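Local coordinates for protein 3'-5'-exonuclease (Saccharomyces cerevisiae, PDB 3E2V) that probably acts as a magnesium-dependent TatD-type nuclease, cutting double-stranded DNA internally and degrading it from the 3' to the 5' end, at residues H253-S258 with L287-Q292; C279-E284 with I367-V372; I260-L265 with I272-N277; Y15-N20 with K249-S254; L298-D303 with E363-V368. All coordinates share one frame; numbering follows the deposited sequence.

Contact 1 (H253-S258 with L287-Q292); sequences HSFTGS and LAVVKQ. With MG (magnesium ion), chain E.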
# COMPACT_ATOMS: atom_id res chain seq x y z
N HIS A 253 4.65 1.89 -3.28
CA HIS A 253 3.22 1.69 -3.57
C HIS A 253 2.68 2.75 -4.52
O HIS A 253 3.10 3.92 -4.49
CB HIS A 253 2.44 1.66 -2.20
CG HIS A 253 0.95 1.88 -2.26
ND1 HIS A 253 0.09 1.10 -3.01
CD2 HIS A 253 0.16 2.74 -1.56
CE1 HIS A 253 -1.16 1.50 -2.81
NE2 HIS A 253 -1.14 2.50 -1.94
N SER A 254 1.75 2.35 -5.38
CA SER A 254 0.92 3.32 -6.11
C SER A 254 1.74 4.39 -6.83
O SER A 254 1.51 5.59 -6.66
CB SER A 254 -0.09 3.96 -5.14
OG SER A 254 -1.10 4.65 -5.88
N PHE A 255 2.71 3.95 -7.63
CA PHE A 255 3.60 4.87 -8.31
C PHE A 255 2.94 5.62 -9.46
O PHE A 255 2.39 5.00 -10.38
CB PHE A 255 4.82 4.13 -8.84
CG PHE A 255 5.79 5.03 -9.54
CD1 PHE A 255 6.59 5.90 -8.80
CD2 PHE A 255 5.87 5.06 -10.93
CE1 PHE A 255 7.49 6.76 -9.43
CE2 PHE A 255 6.78 5.94 -11.57
CZ PHE A 255 7.58 6.77 -10.81
N THR A 256 3.04 6.95 -9.44
CA THR A 256 2.47 7.78 -10.52
C THR A 256 3.43 8.87 -10.98
O THR A 256 3.01 9.85 -11.63
CB THR A 256 1.15 8.45 -10.08
OG1 THR A 256 1.42 9.32 -8.99
CG2 THR A 256 0.10 7.41 -9.67
N GLY A 257 4.71 8.71 -10.66
CA GLY A 257 5.72 9.72 -10.97
C GLY A 257 6.24 9.74 -12.40
O GLY A 257 5.77 9.02 -13.28
N SER A 258 7.22 10.60 -12.62
CA SER A 258 7.79 10.78 -13.93
C SER A 258 8.84 9.72 -14.26
O SER A 258 9.26 8.97 -13.38
CB SER A 258 8.43 12.16 -13.99
OG SER A 258 9.61 12.20 -13.20
N LEU A 287 1.66 5.48 -18.97
CA LEU A 287 1.91 4.21 -19.63
C LEU A 287 3.36 4.09 -20.09
O LEU A 287 3.96 3.02 -19.97
CB LEU A 287 0.94 3.99 -20.80
CG LEU A 287 -0.57 4.05 -20.52
CD1 LEU A 287 -1.32 3.76 -21.82
CD2 LEU A 287 -0.98 3.07 -19.42
N ALA A 288 3.91 5.19 -20.60
CA ALA A 288 5.30 5.22 -21.07
C ALA A 288 6.27 4.97 -19.92
O ALA A 288 7.31 4.33 -20.09
CB ALA A 288 5.61 6.56 -21.73
N VAL A 289 5.92 5.50 -18.76
CA VAL A 289 6.75 5.30 -17.57
C VAL A 289 6.66 3.85 -17.13
O VAL A 289 7.68 3.21 -16.88
CB VAL A 289 6.35 6.27 -16.43
CG1 VAL A 289 7.17 5.98 -15.19
CG2 VAL A 289 6.56 7.72 -16.85
N VAL A 290 5.44 3.30 -17.05
CA VAL A 290 5.26 1.89 -16.68
C VAL A 290 6.04 0.93 -17.60
O VAL A 290 6.60 -0.06 -17.13
CB VAL A 290 3.75 1.54 -16.59
CG1 VAL A 290 3.49 0.05 -16.58
CG2 VAL A 290 3.17 2.18 -15.35
N LYS A 291 6.11 1.26 -18.89
CA LYS A 291 6.83 0.41 -19.84
C LYS A 291 8.30 0.27 -19.45
O LYS A 291 8.92 -0.75 -19.76
CB LYS A 291 6.69 0.95 -21.27
CG LYS A 291 7.14 -0.03 -22.34
CD LYS A 291 6.75 0.44 -23.73
CE LYS A 291 7.25 -0.52 -24.79
NZ LYS A 291 6.99 0.02 -26.17
N GLN A 292 8.84 1.29 -18.77
CA GLN A 292 10.25 1.32 -18.37
C GLN A 292 10.55 0.61 -17.05
O GLN A 292 11.72 0.44 -16.68
CB GLN A 292 10.77 2.75 -18.30
CG GLN A 292 10.73 3.49 -19.65
CD GLN A 292 10.96 4.97 -19.51
OE1 GLN A 292 10.46 5.61 -18.58
NE2 GLN A 292 11.70 5.54 -20.46
MG MG E . -2.96 3.70 -1.57
O HOH W 1 -2.73 5.15 -2.94
O HOH W 2 -4.66 4.69 -0.94
O HOH W 3 -3.23 2.51 0.09
O HOH W 4 -1.50 5.40 -0.29

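Contact 2 (C279-E284 with I367-V372); sequences CSLRTE and IVVSEV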
# COMPACT_ATOMS: atom_id res chain seq x y z
N CYS A 279 -4.36 4.02 -11.05
CA CYS A 279 -3.90 5.41 -11.02
C CYS A 279 -2.54 5.60 -11.72
O CYS A 279 -2.25 6.67 -12.26
CB CYS A 279 -3.85 5.95 -9.58
SG CYS A 279 -5.47 6.17 -8.80
N SER A 280 -1.73 4.54 -11.72
CA SER A 280 -0.43 4.51 -12.40
C SER A 280 -0.57 4.43 -13.92
O SER A 280 0.46 4.41 -14.60
CB SER A 280 0.33 3.25 -11.98
OG SER A 280 0.41 3.13 -10.57
N LEU A 281 -1.81 4.34 -14.43
CA LEU A 281 -2.05 3.99 -15.86
C LEU A 281 -3.02 4.98 -16.54
O LEU A 281 -3.62 4.67 -17.59
CB LEU A 281 -2.58 2.54 -15.96
CG LEU A 281 -1.72 1.42 -15.34
CD1 LEU A 281 -2.55 0.15 -15.19
CD2 LEU A 281 -0.48 1.18 -16.19
N ARG A 282 -3.17 6.17 -15.96
CA ARG A 282 -4.24 7.08 -16.39
C ARG A 282 -3.95 7.83 -17.67
O ARG A 282 -4.85 8.03 -18.49
CB ARG A 282 -4.59 8.06 -15.27
CG ARG A 282 -5.47 7.41 -14.20
CD ARG A 282 -5.81 8.37 -13.10
NE ARG A 282 -4.61 8.73 -12.37
CZ ARG A 282 -4.60 9.29 -11.16
NH1 ARG A 282 -5.74 9.56 -10.54
NH2 ARG A 282 -3.43 9.58 -10.60
N THR A 283 -2.70 8.27 -17.85
CA THR A 283 -2.34 9.04 -19.05
C THR A 283 -1.35 8.29 -19.93
O THR A 283 -0.71 7.33 -19.49
CB THR A 283 -1.68 10.36 -18.66
OG1 THR A 283 -0.37 10.09 -18.13
CG2 THR A 283 -2.51 11.13 -17.64
N GLU A 284 -1.17 8.75 -21.17
CA GLU A 284 -0.16 8.14 -22.04
C GLU A 284 1.25 8.24 -21.44
O GLU A 284 2.05 7.30 -21.55
CB GLU A 284 -0.22 8.70 -23.46
CG GLU A 284 -1.23 7.98 -24.34
CD GLU A 284 -1.13 8.40 -25.80
OE1 GLU A 284 -0.11 9.01 -26.19
OE2 GLU A 284 -2.08 8.10 -26.56
N ILE A 367 -3.98 -6.87 -17.49
CA ILE A 367 -4.22 -6.76 -18.94
C ILE A 367 -3.55 -5.51 -19.47
O ILE A 367 -2.82 -5.54 -20.47
CB ILE A 367 -5.73 -6.69 -19.25
CG1 ILE A 367 -6.33 -8.08 -19.15
CG2 ILE A 367 -5.98 -6.09 -20.66
CD1 ILE A 367 -7.87 -8.05 -19.03
N VAL A 368 -3.77 -4.39 -18.79
CA VAL A 368 -3.19 -3.13 -19.27
C VAL A 368 -1.65 -3.19 -19.27
O VAL A 368 -1.01 -2.81 -20.26
CB VAL A 368 -3.69 -1.94 -18.42
CG1 VAL A 368 -2.95 -0.65 -18.80
CG2 VAL A 368 -5.21 -1.78 -18.58
N VAL A 369 -1.07 -3.66 -18.18
CA VAL A 369 0.39 -3.69 -18.07
C VAL A 369 0.98 -4.62 -19.14
O VAL A 369 1.99 -4.28 -19.76
CB VAL A 369 0.83 -4.08 -16.63
CG1 VAL A 369 2.34 -4.32 -16.57
CG2 VAL A 369 0.43 -2.97 -15.65
N SER A 370 0.32 -5.75 -19.38
CA SER A 370 0.81 -6.71 -20.37
C SER A 370 0.80 -6.10 -21.77
O SER A 370 1.76 -6.26 -22.54
CB SER A 370 -0.01 -8.00 -20.31
OG SER A 370 -1.28 -7.82 -20.89
N GLU A 371 -0.26 -5.37 -22.11
CA GLU A 371 -0.36 -4.73 -23.43
C GLU A 371 0.65 -3.60 -23.58
O GLU A 371 1.31 -3.47 -24.62
CB GLU A 371 -1.79 -4.24 -23.69
CG GLU A 371 -2.79 -5.38 -23.89
CD GLU A 371 -2.61 -6.07 -25.24
OE1 GLU A 371 -2.49 -5.35 -26.25
OE2 GLU A 371 -2.58 -7.31 -25.27
N VAL A 372 0.79 -2.78 -22.54
CA VAL A 372 1.73 -1.67 -22.56
C VAL A 372 3.17 -2.17 -22.75
O VAL A 372 3.94 -1.59 -23.53
CB VAL A 372 1.62 -0.82 -21.28
CG1 VAL A 372 2.79 0.13 -21.14
CG2 VAL A 372 0.31 -0.04 -21.29

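Contact 3 (I260-L265 with I272-N277); sequences IDLQKL and IFIGVN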
# COMPACT_ATOMS: atom_id res chain seq x y z
N ILE A 260 11.92 10.38 -14.89
CA ILE A 260 13.10 10.77 -14.12
C ILE A 260 12.99 10.25 -12.67
O ILE A 260 13.94 9.71 -12.12
CB ILE A 260 13.31 12.31 -14.14
CG1 ILE A 260 13.63 12.78 -15.57
CG2 ILE A 260 14.44 12.72 -13.19
CD1 ILE A 260 13.50 14.30 -15.78
N ASP A 261 11.80 10.39 -12.09
CA ASP A 261 11.57 9.89 -10.74
C ASP A 261 11.77 8.38 -10.69
O ASP A 261 12.39 7.86 -9.74
CB ASP A 261 10.12 10.13 -10.28
CG ASP A 261 9.78 11.58 -10.12
OD1 ASP A 261 10.69 12.41 -9.88
OD2 ASP A 261 8.56 11.87 -10.21
N LEU A 262 11.24 7.67 -11.69
CA LEU A 262 11.38 6.22 -11.73
C LEU A 262 12.85 5.81 -11.71
O LEU A 262 13.24 4.91 -10.99
CB LEU A 262 10.68 5.61 -12.94
CG LEU A 262 10.92 4.11 -13.12
CD1 LEU A 262 10.32 3.30 -11.95
CD2 LEU A 262 10.38 3.60 -14.47
N GLN A 263 13.68 6.46 -12.54
CA GLN A 263 15.09 6.11 -12.58
C GLN A 263 15.77 6.39 -11.23
O GLN A 263 16.61 5.60 -10.79
CB GLN A 263 15.77 6.82 -13.75
CG GLN A 263 15.28 6.34 -15.12
CD GLN A 263 15.42 4.83 -15.28
OE1 GLN A 263 16.47 4.25 -15.00
NE2 GLN A 263 14.35 4.17 -15.74
N LYS A 264 15.40 7.48 -10.57
CA LYS A 264 15.96 7.74 -9.24
C LYS A 264 15.61 6.61 -8.27
O LYS A 264 16.46 6.19 -7.47
CB LYS A 264 15.46 9.08 -8.69
CG LYS A 264 16.04 10.31 -9.43
CD LYS A 264 15.32 11.59 -9.03
CE LYS A 264 15.98 12.78 -9.69
NZ LYS A 264 15.26 14.06 -9.45
N LEU A 265 14.37 6.12 -8.33
CA LEU A 265 13.96 5.05 -7.44
C LEU A 265 14.67 3.74 -7.77
O LEU A 265 15.17 3.05 -6.86
CB LEU A 265 12.43 4.87 -7.48
CG LEU A 265 11.60 6.05 -6.95
CD1 LEU A 265 10.14 5.78 -7.23
CD2 LEU A 265 11.81 6.24 -5.46
N ILE A 272 14.45 -2.08 -4.66
CA ILE A 272 13.27 -1.22 -4.90
C ILE A 272 12.35 -1.92 -5.88
O ILE A 272 12.78 -2.39 -6.95
CB ILE A 272 13.70 0.16 -5.44
CG1 ILE A 272 14.15 1.06 -4.29
CG2 ILE A 272 12.55 0.84 -6.25
CD1 ILE A 272 13.03 1.65 -3.44
N PHE A 273 11.07 -2.00 -5.51
CA PHE A 273 10.01 -2.49 -6.38
C PHE A 273 9.00 -1.38 -6.57
O PHE A 273 8.86 -0.52 -5.70
CB PHE A 273 9.32 -3.72 -5.77
CG PHE A 273 10.19 -4.92 -5.73
CD1 PHE A 273 10.06 -5.91 -6.69
CD2 PHE A 273 11.16 -5.03 -4.75
CE1 PHE A 273 10.89 -7.01 -6.68
CE2 PHE A 273 12.01 -6.13 -4.72
CZ PHE A 273 11.88 -7.12 -5.69
N ILE A 274 8.26 -1.44 -7.68
CA ILE A 274 7.32 -0.37 -8.05
C ILE A 274 5.92 -0.95 -8.15
O ILE A 274 5.67 -1.85 -8.95
CB ILE A 274 7.70 0.27 -9.41
CG1 ILE A 274 9.18 0.72 -9.44
CG2 ILE A 274 6.74 1.39 -9.73
CD1 ILE A 274 9.57 1.85 -8.46
N GLY A 275 5.02 -0.45 -7.30
CA GLY A 275 3.61 -0.85 -7.35
C GLY A 275 2.83 -0.08 -8.40
O GLY A 275 2.92 1.16 -8.49
N VAL A 276 2.07 -0.82 -9.20
CA VAL A 276 1.31 -0.28 -10.32
C VAL A 276 -0.17 -0.63 -10.15
O VAL A 276 -0.53 -1.80 -10.05
CB VAL A 276 1.85 -0.85 -11.65
CG1 VAL A 276 0.96 -0.47 -12.86
CG2 VAL A 276 3.28 -0.39 -11.87
N ASN A 277 -1.00 0.40 -10.10
CA ASN A 277 -2.45 0.24 -10.05
C ASN A 277 -3.09 1.10 -11.14
O ASN A 277 -2.39 1.67 -11.98
CB ASN A 277 -2.97 0.63 -8.65
CG ASN A 277 -2.61 2.07 -8.27
OD1 ASN A 277 -2.69 2.99 -9.09
ND2 ASN A 277 -2.26 2.27 -7.01

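Contact 4 (Y15-N20 with K249-S254); sequences YDIGLN and KLVVHS. With MG (magnesium ion), chain E.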
# COMPACT_ATOMS: atom_id res chain seq x y z
N TYR A 15 -2.06 -11.20 -6.63
CA TYR A 15 -1.73 -10.86 -5.26
C TYR A 15 -1.82 -9.34 -5.18
O TYR A 15 -0.91 -8.63 -5.64
CB TYR A 15 -0.32 -11.33 -4.95
CG TYR A 15 0.09 -11.44 -3.51
CD1 TYR A 15 0.89 -12.51 -3.12
CD2 TYR A 15 -0.24 -10.47 -2.55
CE1 TYR A 15 1.32 -12.65 -1.83
CE2 TYR A 15 0.18 -10.62 -1.20
CZ TYR A 15 0.98 -11.72 -0.88
OH TYR A 15 1.45 -11.95 0.39
N ASP A 16 -2.94 -8.85 -4.65
CA ASP A 16 -3.18 -7.40 -4.61
C ASP A 16 -2.41 -6.81 -3.44
O ASP A 16 -2.76 -7.07 -2.29
CB ASP A 16 -4.68 -7.13 -4.46
CG ASP A 16 -5.06 -5.65 -4.60
OD1 ASP A 16 -4.17 -4.76 -4.56
OD2 ASP A 16 -6.28 -5.40 -4.75
N ILE A 17 -1.36 -6.04 -3.72
CA ILE A 17 -0.53 -5.49 -2.62
C ILE A 17 -1.10 -4.22 -2.03
O ILE A 17 -0.53 -3.68 -1.09
CB ILE A 17 0.96 -5.26 -3.04
CG1 ILE A 17 1.10 -4.10 -4.02
CG2 ILE A 17 1.52 -6.56 -3.62
CD1 ILE A 17 2.52 -3.51 -4.09
N GLY A 18 -2.26 -3.78 -2.55
CA GLY A 18 -2.84 -2.50 -2.14
C GLY A 18 -4.33 -2.56 -1.95
O GLY A 18 -5.09 -1.93 -2.70
N LEU A 19 -4.78 -3.29 -0.94
CA LEU A 19 -6.19 -3.38 -0.68
C LEU A 19 -6.55 -2.56 0.57
O LEU A 19 -6.15 -2.90 1.69
CB LEU A 19 -6.59 -4.85 -0.52
CG LEU A 19 -8.05 -5.14 -0.14
CD1 LEU A 19 -9.01 -4.44 -1.09
CD2 LEU A 19 -8.31 -6.62 -0.17
N ASN A 20 -7.30 -1.47 0.39
CA ASN A 20 -7.66 -0.64 1.55
C ASN A 20 -8.95 -1.14 2.17
O ASN A 20 -9.99 -0.47 2.11
CB ASN A 20 -7.81 0.81 1.11
CG ASN A 20 -6.55 1.35 0.50
OD1 ASN A 20 -5.59 1.67 1.20
ND2 ASN A 20 -6.55 1.47 -0.85
N LYS A 249 13.30 -5.78 1.19
CA LYS A 249 12.62 -5.28 -0.00
C LYS A 249 11.92 -3.96 0.30
O LYS A 249 11.39 -3.76 1.40
CB LYS A 249 11.63 -6.32 -0.56
CG LYS A 249 12.25 -7.72 -0.79
CD LYS A 249 13.45 -7.71 -1.72
CE LYS A 249 13.91 -9.13 -2.07
NZ LYS A 249 14.40 -9.91 -0.89
N LEU A 250 11.95 -3.06 -0.67
CA LEU A 250 11.51 -1.69 -0.51
C LEU A 250 10.47 -1.44 -1.59
O LEU A 250 10.81 -1.24 -2.75
CB LEU A 250 12.71 -0.75 -0.71
CG LEU A 250 13.91 -1.01 0.21
CD1 LEU A 250 15.07 -0.11 -0.17
CD2 LEU A 250 13.55 -0.80 1.68
N VAL A 251 9.19 -1.49 -1.21
CA VAL A 251 8.11 -1.45 -2.18
C VAL A 251 7.52 -0.05 -2.23
O VAL A 251 7.00 0.44 -1.21
CB VAL A 251 7.02 -2.49 -1.83
CG1 VAL A 251 5.82 -2.36 -2.77
CG2 VAL A 251 7.61 -3.91 -1.84
N VAL A 252 7.63 0.59 -3.39
CA VAL A 252 7.05 1.91 -3.58
C VAL A 252 5.65 1.76 -4.15
O VAL A 252 5.48 1.55 -5.36
CB VAL A 252 7.96 2.81 -4.48
CG1 VAL A 252 7.38 4.24 -4.59
CG2 VAL A 252 9.41 2.84 -3.97
N HIS A 253 4.65 1.89 -3.28
CA HIS A 253 3.22 1.69 -3.57
C HIS A 253 2.68 2.75 -4.52
O HIS A 253 3.10 3.92 -4.49
CB HIS A 253 2.44 1.66 -2.20
CG HIS A 253 0.95 1.88 -2.26
ND1 HIS A 253 0.09 1.10 -3.01
CD2 HIS A 253 0.16 2.74 -1.56
CE1 HIS A 253 -1.16 1.50 -2.81
NE2 HIS A 253 -1.14 2.50 -1.94
N SER A 254 1.75 2.35 -5.38
CA SER A 254 0.92 3.32 -6.11
C SER A 254 1.74 4.39 -6.83
O SER A 254 1.51 5.59 -6.66
CB SER A 254 -0.09 3.96 -5.14
OG SER A 254 -1.10 4.65 -5.88
MG MG E . -2.96 3.70 -1.57
O HOH W 3 -3.23 2.51 0.09
O HOH W 1 -2.73 5.15 -2.94
O HOH W 2 -4.66 4.69 -0.94
O HOH W 4 -1.50 5.40 -0.29

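Contact 5 (L298-D303 with E363-V368); sequences LLLETD and EQVAIV. With MG (magnesium ion), chain E.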
# COMPACT_ATOMS: atom_id res chain seq x y z
N LEU A 298 8.14 -5.06 -10.93
CA LEU A 298 6.80 -4.46 -11.00
C LEU A 298 5.85 -5.32 -10.18
O LEU A 298 5.81 -6.54 -10.35
CB LEU A 298 6.35 -4.44 -12.48
CG LEU A 298 5.07 -3.68 -12.84
CD1 LEU A 298 5.25 -3.18 -14.28
CD2 LEU A 298 3.80 -4.53 -12.71
N LEU A 299 5.09 -4.68 -9.29
CA LEU A 299 4.06 -5.38 -8.52
C LEU A 299 2.71 -4.80 -8.84
O LEU A 299 2.60 -3.61 -9.15
CB LEU A 299 4.33 -5.26 -7.01
CG LEU A 299 5.74 -5.67 -6.59
CD1 LEU A 299 5.89 -5.45 -5.10
CD2 LEU A 299 6.06 -7.13 -6.96
N LEU A 300 1.67 -5.64 -8.81
CA LEU A 300 0.33 -5.20 -9.18
C LEU A 300 -0.53 -4.95 -7.94
O LEU A 300 -0.39 -5.64 -6.92
CB LEU A 300 -0.34 -6.27 -10.04
CG LEU A 300 0.33 -6.60 -11.37
CD1 LEU A 300 -0.33 -7.82 -12.03
CD2 LEU A 300 0.21 -5.38 -12.26
N GLU A 301 -1.43 -3.98 -8.06
CA GLU A 301 -2.32 -3.61 -6.96
C GLU A 301 -3.51 -2.90 -7.54
O GLU A 301 -3.46 -2.40 -8.67
CB GLU A 301 -1.64 -2.68 -5.95
CG GLU A 301 -0.55 -1.80 -6.55
CD GLU A 301 -0.26 -0.57 -5.71
OE1 GLU A 301 -1.20 0.18 -5.40
OE2 GLU A 301 0.92 -0.34 -5.39
N THR A 302 -4.60 -2.88 -6.77
CA THR A 302 -5.78 -2.11 -7.19
C THR A 302 -5.90 -0.76 -6.51
O THR A 302 -6.45 0.20 -7.08
CB THR A 302 -7.13 -2.85 -6.95
OG1 THR A 302 -7.28 -3.14 -5.55
CG2 THR A 302 -7.25 -4.11 -7.80
N ASP A 303 -5.40 -0.65 -5.27
CA ASP A 303 -5.69 0.51 -4.40
C ASP A 303 -7.19 0.63 -4.12
O ASP A 303 -7.66 1.71 -3.72
CB ASP A 303 -5.11 1.83 -4.97
CG ASP A 303 -4.80 2.82 -3.88
OD1 ASP A 303 -4.32 2.39 -2.79
OD2 ASP A 303 -5.02 4.04 -4.10
N GLU A 363 -7.21 -8.24 -12.46
CA GLU A 363 -7.08 -8.71 -13.83
C GLU A 363 -7.05 -7.58 -14.85
O GLU A 363 -6.39 -7.70 -15.89
CB GLU A 363 -8.17 -9.73 -14.16
CG GLU A 363 -9.59 -9.19 -14.08
CD GLU A 363 -10.63 -10.26 -14.32
OE1 GLU A 363 -10.27 -11.39 -14.72
OE2 GLU A 363 -11.83 -9.96 -14.10
N GLN A 364 -7.73 -6.47 -14.56
CA GLN A 364 -7.71 -5.32 -15.47
C GLN A 364 -6.35 -4.66 -15.46
O GLN A 364 -5.85 -4.25 -16.49
CB GLN A 364 -8.79 -4.30 -15.08
CG GLN A 364 -10.21 -4.81 -15.15
CD GLN A 364 -11.22 -3.78 -14.68
OE1 GLN A 364 -10.88 -2.64 -14.43
NE2 GLN A 364 -12.46 -4.20 -14.54
N VAL A 365 -5.75 -4.53 -14.28
CA VAL A 365 -4.42 -3.92 -14.21
C VAL A 365 -3.42 -4.80 -14.98
O VAL A 365 -2.61 -4.28 -15.75
CB VAL A 365 -3.97 -3.72 -12.74
CG1 VAL A 365 -2.66 -2.93 -12.66
CG2 VAL A 365 -5.08 -3.01 -11.96
N ALA A 366 -3.53 -6.12 -14.81
CA ALA A 366 -2.61 -7.05 -15.47
C ALA A 366 -2.75 -6.96 -17.00
O ALA A 366 -1.75 -6.92 -17.73
CB ALA A 366 -2.85 -8.47 -14.99
N ILE A 367 -3.98 -6.87 -17.49
CA ILE A 367 -4.22 -6.76 -18.94
C ILE A 367 -3.55 -5.51 -19.47
O ILE A 367 -2.82 -5.54 -20.47
CB ILE A 367 -5.73 -6.69 -19.25
CG1 ILE A 367 -6.33 -8.08 -19.15
CG2 ILE A 367 -5.98 -6.09 -20.66
CD1 ILE A 367 -7.87 -8.05 -19.03
N VAL A 368 -3.77 -4.39 -18.79
CA VAL A 368 -3.19 -3.13 -19.27
C VAL A 368 -1.65 -3.19 -19.27
O VAL A 368 -1.01 -2.81 -20.26
CB VAL A 368 -3.69 -1.94 -18.42
CG1 VAL A 368 -2.95 -0.65 -18.80
CG2 VAL A 368 -5.21 -1.78 -18.58
MG MG E . -2.96 3.70 -1.57
O HOH W 2 -4.66 4.69 -0.94
O HOH W 1 -2.73 5.15 -2.94
O HOH W 3 -3.23 2.51 0.09
O HOH W 4 -1.50 5.40 -0.29

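Contact 1 (H253-S258 with L287-Q292)
The loop 253-258 meets helix 284-291 at its Ser258 end, where the CA atoms of Ser258 and Val289 lie 6.7 Å apart. Val289 fills this gap with both methyls. Val289 CG1 sits at the edge of the Phe255 ring, near its plane and 3.6 Å from Phe255 CE2, and the two side chains cross at about a right angle. Val289 CG2 rests instead against the backbone, 3.9 Å from Gly257 O and 4.0 Å from Ser258 C. With CG1 opposite the backbone N (chi1 176°), this methyl is turned to the ring. In this TIM-barrel fold the loop follows the sixth strand, 250-252, and helix 284-291 comes after the seventh, 272-276. With an alanine at Val289, the Phe255 edge and the Gly257-Ser258 backbone would probably lose their apolar partner on the helix, leaving a gap there. Gly257 curls back over the ring, its N 3.4 Å above the plane and over the centre; a CB on this residue would collide with Phe255 CE1. Leu262 and Leu265 of helix 259-268 also touch the phenyl group. At the other end of the loop, His253 NE2 binds magnesium.

Contact 2 (C279-E284 with I367-V372)
Leu281 pushes both terminal methyls at Val368, the two side chains reaching toward each other tip to tip. Leu281 CD1 comes within 3.7 Å of Val368 CG1, and Leu281 CD2 lies 4.0 Å from the same methyl. In this TIM-barrel fold the contact ties the loop after the seventh strand, 272-276, to helix 362-373, which packs against the eighth. Val369, one residue further along the helix, adds a looser touch, its CG2 4.3 Å from Leu281 CD2. With CG anti to the carbonyl carbon (chi1 -56°), the leucine fork is directed at the helix, while Val368 turns CG1 to meet it. The meeting is wholly apolar and buried; Leu287 and Val290 of helix 284-291 also pack on Leu281, which thus sits where two helices and its own loop converge. The neighbouring residues of the loop are fixed by other means. Cys279 forms a disulfide with Cys307, and the hydroxyl of Ser280 is hydrogen-bonded to Phe255 O. Arg282 folds back along the loop: its guanidinium lays one face over Cys279 CB, 3.7 Å from the plane, while NE makes a weak, bent bond of 3.1 Å to Cys279 O, with an N-H...O angle of 125°.

Contact 3 (I260-L265 with I272-N277)
The carbonyl oxygen of Leu265 packs against the branched side chain of Ile272: CG1 approaches it to 3.4 Å, with CB and CG2 each at 3.5 Å. These are packing contacts of carbon against oxygen, set where helix 259-268 and strand 272-276 draw near each other, the CA atoms of Leu265 and Ile272 being 6.8 Å apart. Ile272 CG2, anti to the backbone N, also lies beside Leu265 CB. One helical turn back, Leu262 carries the next layer. With CG opposite the backbone N (chi1 174°), its side chain swings toward the sheet although its CB does not point there, and Leu262 CD1 settles 3.8 Å from Ile274 CG1, the two chains crossing obliquely. The end of Ile274 is shared: CD1 lies 3.9 Å from Leu262 CD1 and 4.2 Å from Leu265 CD1, so it touches two leucines three residues apart on one helix face. Phe255 touches both Leu265 and Ile274, and Val252 of the adjoining strand packs on Leu265 and Ile272, extending the apolar layer. The axes of the two short segments pass 9.8 Å apart at 144°, a course roughly, though not closely, antiparallel. This is the returning half of a beta-alpha-beta crossover, in which helix 259-268 links parallel strands 250-252 and 272-276, the repeating unit of the TIM barrel.

Contact 4 (Y15-N20 with K249-S254)
At the magnesium site, on the C-terminal mouth of the TIM barrel, Gly18, just past the first strand, lies beside His253, just past the sixth. Gly18 CA lies 4.4 Å from His253 CE1, and a CB at this position would press tightly on the ring. Gly18 and Asn20 probably occupy the places of the two histidines of the HxH motif found in many metallo-dependent hydrolases. Deeper in the barrel, Ile17 CD1 meets Val251 CG1 tip to tip at 3.7 Å. Ile17 holds CG1 in the crowded position between the backbone N and the carbonyl carbon (chi1 71°), which aims the end of the chain across the interior. The corner at Ile17 is spanned by an Asx turn: Gly18 N donates to Asp16 OD1 over 2.9 Å, from above the carboxylate plane. His253 is held on several sides. Glu301 OE2 takes the bond from ND1, Phe200 stacks on the ring, and Ser254 CB lies over one face, leaving NE2 to bind magnesium at 2.2 Å. Asp303 supplies another ligand. Asn20 reaches the metal at second hand: a water 2.1 Å from magnesium donates to Asn20 OD1 over 2.7 Å.

Contact 5 (L298-D303 with E363-V368)
Strand 298-300 and the segment that follows it run past helix 362-373, closest at Leu300 and Val365, whose CA atoms are 7.0 Å apart. Leu300 and Val365 slide past each other in opposite directions, with Leu300 CD2 3.8 Å from Val365 CG1. Leu300 CG lies opposite the carbonyl carbon (chi1 -62°), which sends both methyls to the helix. Leu300 CD1, the other branch, lies 3.9 Å from Ala366 CB, so the fork straddles two consecutive helical residues. Val365 CG2 packs on the backbone instead, 3.7 Å from Glu301 O. Beyond Leu300, polar groups turn into the barrel mouth. Glu301 CB points away from the helix; its carboxylate accepts from Asn277 ND2 at OE1 and from Ser254 N at OE2, the oxygen that also holds His253. Asp303 OD1 binds magnesium at 2.2 Å and accepts from Asn20 ND2, while OD2 accepts from a metal-bound water over 2.8 Å. The outer helix is common to TIM barrels; an aspartate ligand past the eighth strand is characteristic of metallo-dependent hydrolases.

How the contacts relate
Contacts 1, 4 and 5 converge on one magnesium ion: His253, common to contacts 1 and 4, and Asp303 of contact 5 bind it, and Glu301 OE2 joins them further, 2.8 Å from Ser254 N. Asp16 OD2 is hydrogen-bonded to Thr302 OG1, 2.6 Å away, linking the end of the first strand to the chain just past the eighth. Contact 3 lies further out, the Ile274 side chain about 13 Å from the metal, yet Phe255 N reaches Gly275 O at 2.9 Å to bond it to contact 1. Leu287 O packs 3.3 Å from Val372 CG1, connecting contacts 1 and 2. Contacts 2 and 5 use successive turns of helix 362-373, their centres about 8 Å apart.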